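Local coordinates for protein sulfate adenylyltransferase, adenylylsulfate kinase (Thiobacillus denitrificans, PDB 3CR8) that catalyses the phosphorylation of adenosine 5'-phosphosulfate by ATP to give 3'-phosphoadenylyl sulfate, in a hexamer whose sulfurylase-like region lacks ATP sulfurylase activity, at residues Gln170-Met175 against His197-Gly202. Residues are numbered along the deposited sequence; the frame is centred on the assembly and turned at random.
Sequences QARQPM and HPQVGG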
ATOM      1  N   GLN A 170     -31.762  10.307 -17.489  1.00 48.88           N
ATOM      2  CA  GLN A 170     -32.483  10.973 -16.424  1.00 35.10           C
ATOM      3  C   GLN A 170     -32.593  10.108 -15.189  1.00 41.16           C
ATOM      4  O   GLN A 170     -33.682   9.738 -14.783  1.00 52.25           O
ATOM      5  CB  GLN A 170     -33.866  11.380 -16.917  1.00 45.41           C
ATOM      6  CG  GLN A 170     -33.873  12.757 -17.592  1.00 46.40           C
ATOM      7  CD  GLN A 170     -34.942  12.935 -18.685  1.00 49.83           C
ATOM      8  OE1 GLN A 170     -35.955  12.241 -18.725  1.00 45.05           O
ATOM      9  NE2 GLN A 170     -34.703  13.878 -19.572  1.00 46.58           N
ATOM     10  N   ALA A 171     -31.451   9.811 -14.580  1.00 41.31           N
ATOM     11  CA  ALA A 171     -31.365   8.823 -13.507  1.00 49.70           C
ATOM     12  C   ALA A 171     -32.346   9.031 -12.360  1.00 49.19           C
ATOM     13  O   ALA A 171     -32.645  10.162 -11.985  1.00 45.78           O
ATOM     14  CB  ALA A 171     -29.954   8.761 -12.974  1.00 51.20           C
ATOM     15  N   ARG A 172     -32.837   7.923 -11.812  1.00 43.15           N
ATOM     16  CA  ARG A 172     -33.650   7.964 -10.607  1.00 54.32           C
ATOM     17  C   ARG A 172     -32.972   7.198  -9.475  1.00 54.53           C
ATOM     18  O   ARG A 172     -33.505   7.135  -8.362  1.00 47.30           O
ATOM     19  CB  ARG A 172     -35.044   7.403 -10.864  1.00 58.23           C
ATOM     20  CG  ARG A 172     -35.037   5.962 -11.321  1.00 71.29           C
ATOM     21  CD  ARG A 172     -36.386   5.600 -11.926  1.00 98.44           C
ATOM     22  NE  ARG A 172     -36.614   6.326 -13.172  1.00 93.86           N
ATOM     23  CZ  ARG A 172     -36.390   5.821 -14.384  1.00101.88           C
ATOM     24  NH1 ARG A 172     -35.947   4.568 -14.530  1.00 98.34           N
ATOM     25  NH2 ARG A 172     -36.621   6.569 -15.457  1.00 97.23           N
ATOM     26  N   GLN A 173     -31.804   6.626  -9.766  1.00 48.00           N
ATOM     27  CA  GLN A 173     -31.046   5.861  -8.783  1.00 39.66           C
ATOM     28  C   GLN A 173     -29.582   5.777  -9.171  1.00 47.62           C
ATOM     29  O   GLN A 173     -29.245   5.962 -10.334  1.00 53.98           O
ATOM     30  CB  GLN A 173     -31.614   4.464  -8.681  1.00 48.25           C
ATOM     31  CG  GLN A 173     -31.581   3.700  -9.985  1.00 61.71           C
ATOM     32  CD  GLN A 173     -31.591   2.185  -9.761  1.00 88.29           C
ATOM     33  OE1 GLN A 173     -31.936   1.413 -10.666  1.00 85.97           O
ATOM     34  NE2 GLN A 173     -31.204   1.755  -8.547  1.00 83.04           N
ATOM     35  N   PRO A 174     -28.703   5.478  -8.207  1.00 40.92           N
ATOM     36  CA  PRO A 174     -27.264   5.571  -8.449  1.00 36.95           C
ATOM     37  C   PRO A 174     -26.830   4.723  -9.602  1.00 41.02           C
ATOM     38  O   PRO A 174     -27.481   3.748  -9.950  1.00 41.99           O
ATOM     39  CB  PRO A 174     -26.634   5.046  -7.166  1.00 25.54           C
ATOM     40  CG  PRO A 174     -27.670   5.200  -6.159  1.00 42.82           C
ATOM     41  CD  PRO A 174     -28.989   4.996  -6.855  1.00 41.91           C
ATOM     42  N   MET A 175     -25.699   5.114 -10.170  1.00 51.00           N
ATOM     43  CA  MET A 175     -25.125   4.490 -11.339  1.00 44.56           C
ATOM     44  C   MET A 175     -23.908   3.673 -10.936  1.00 45.23           C
ATOM     45  O   MET A 175     -23.046   4.167 -10.205  1.00 45.97           O
ATOM     46  CB  MET A 175     -24.720   5.592 -12.329  1.00 36.63           C
ATOM     47  CG  MET A 175     -24.111   5.094 -13.616  1.00 47.37           C
ATOM     48  SD  MET A 175     -23.959   6.378 -14.854  1.00 59.49           S
ATOM     49  CE  MET A 175     -25.655   6.537 -15.417  1.00 45.09           C
ATOM     50  N   HIS A 197     -28.572  13.410 -15.988  1.00 41.61           N
ATOM     51  CA  HIS A 197     -29.678  14.297 -15.622  1.00 38.53           C
ATOM     52  C   HIS A 197     -30.528  13.639 -14.556  1.00 35.21           C
ATOM     53  O   HIS A 197     -31.658  13.297 -14.815  1.00 55.76           O
ATOM     54  CB  HIS A 197     -30.514  14.549 -16.886  1.00 35.73           C
ATOM     55  CG  HIS A 197     -31.084  15.930 -16.997  1.00 44.19           C
ATOM     56  ND1 HIS A 197     -30.597  17.006 -16.292  1.00 51.41           N
ATOM     57  CD2 HIS A 197     -32.084  16.413 -17.778  1.00 52.54           C
ATOM     58  CE1 HIS A 197     -31.283  18.091 -16.612  1.00 43.31           C
ATOM     59  NE2 HIS A 197     -32.188  17.758 -17.511  1.00 41.58           N
ATOM     60  N   PRO A 198     -29.989  13.440 -13.345  1.00 42.60           N
ATOM     61  CA  PRO A 198     -30.721  12.688 -12.307  1.00 47.71           C
ATOM     62  C   PRO A 198     -31.970  13.411 -11.778  1.00 49.79           C
ATOM     63  O   PRO A 198     -31.887  14.599 -11.422  1.00 38.78           O
ATOM     64  CB  PRO A 198     -29.705  12.569 -11.163  1.00 35.59           C
ATOM     65  CG  PRO A 198     -28.409  13.007 -11.709  1.00 34.89           C
ATOM     66  CD  PRO A 198     -28.699  13.938 -12.846  1.00 39.03           C
ATOM     67  N   GLN A 199     -33.100  12.704 -11.702  1.00 52.60           N
ATOM     68  CA  GLN A 199     -34.301  13.292 -11.116  1.00 51.89           C
ATOM     69  C   GLN A 199     -34.094  13.676  -9.643  1.00 46.98           C
ATOM     70  O   GLN A 199     -33.617  12.883  -8.833  1.00 44.21           O
ATOM     71  CB  GLN A 199     -35.502  12.381 -11.322  1.00 51.66           C
ATOM     72  CG  GLN A 199     -36.294  12.759 -12.543  1.00 57.50           C
ATOM     73  CD  GLN A 199     -36.679  11.563 -13.388  1.00 70.16           C
ATOM     74  OE1 GLN A 199     -36.532  10.410 -12.966  1.00 78.16           O
ATOM     75  NE2 GLN A 199     -37.172  11.831 -14.597  1.00 65.51           N
ATOM     76  N   VAL A 200     -34.434  14.908  -9.295  1.00 42.85           N
ATOM     77  CA  VAL A 200     -33.989  15.409  -8.009  1.00 45.50           C
ATOM     78  C   VAL A 200     -35.052  16.010  -7.059  1.00 54.06           C
ATOM     79  O   VAL A 200     -34.732  16.540  -5.988  1.00 67.36           O
ATOM     80  CB  VAL A 200     -32.922  16.491  -8.210  1.00 44.54           C
ATOM     81  CG1 VAL A 200     -33.129  17.660  -7.260  1.00 61.35           C
ATOM     82  CG2 VAL A 200     -31.545  15.887  -8.055  1.00 34.91           C
ATOM     83  N   GLY A 201     -36.318  15.887  -7.422  1.00 48.30           N
ATOM     84  CA  GLY A 201     -37.384  16.484  -6.645  1.00 55.04           C
ATOM     85  C   GLY A 201     -37.741  15.884  -5.304  1.00 52.39           C
ATOM     86  O   GLY A 201     -38.102  14.723  -5.198  1.00 64.85           O
ATOM     87  N   GLY A 202     -37.676  16.697  -4.263  1.00 46.56           N
ATOM     88  CA  GLY A 202     -37.999  16.256  -2.927  1.00 47.44           C
ATOM     89  C   GLY A 202     -38.092  17.465  -2.039  1.00 56.46           C
ATOM     90  O   GLY A 202     -38.069  18.540  -2.550  1.00 70.87           O
TER
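The His197 ring meets Gln170 at its edge, with NE2 of Gln170 near the ring plane and 4.1 Å from CD2 of His197. The two side chains run side by side, amide and ring planes 53° apart, and Phe256 adds an edge-to-face ring contact. Further along both loops, the Gln199 amide lies obliquely beside the Arg172 guanidinium, the planes 32° apart. A bend at chi2 of Gln199 carries its OE1 to 4.0 Å from CB of Arg172, while its CD passes 3.8 Å from O of Gln170. Without the Gln199 amide, as with an alanine here, a gap is likely to open beside CB of Arg172 and along the Gln170 backbone. The backbones are tied by one hydrogen bond, from N of Gln199 to O of Ala171 (2.6 Å, 151° at the hydrogen), and a CA-H...O contact joins CA of Gln170 to O of His197. Gln-Ala-Arg-Gln-Pro resembles the Gln-x-Arg-Asn-Pro motif of active ATP sulfurylases, with glutamine replacing asparagine. Both loops leave the carboxyl ends of adjacent parallel strands, 166-169 and 193-196, with Ala171 resting on Phe217 of helix 210-220 and Gln170 and Gln199 on helix 244-256.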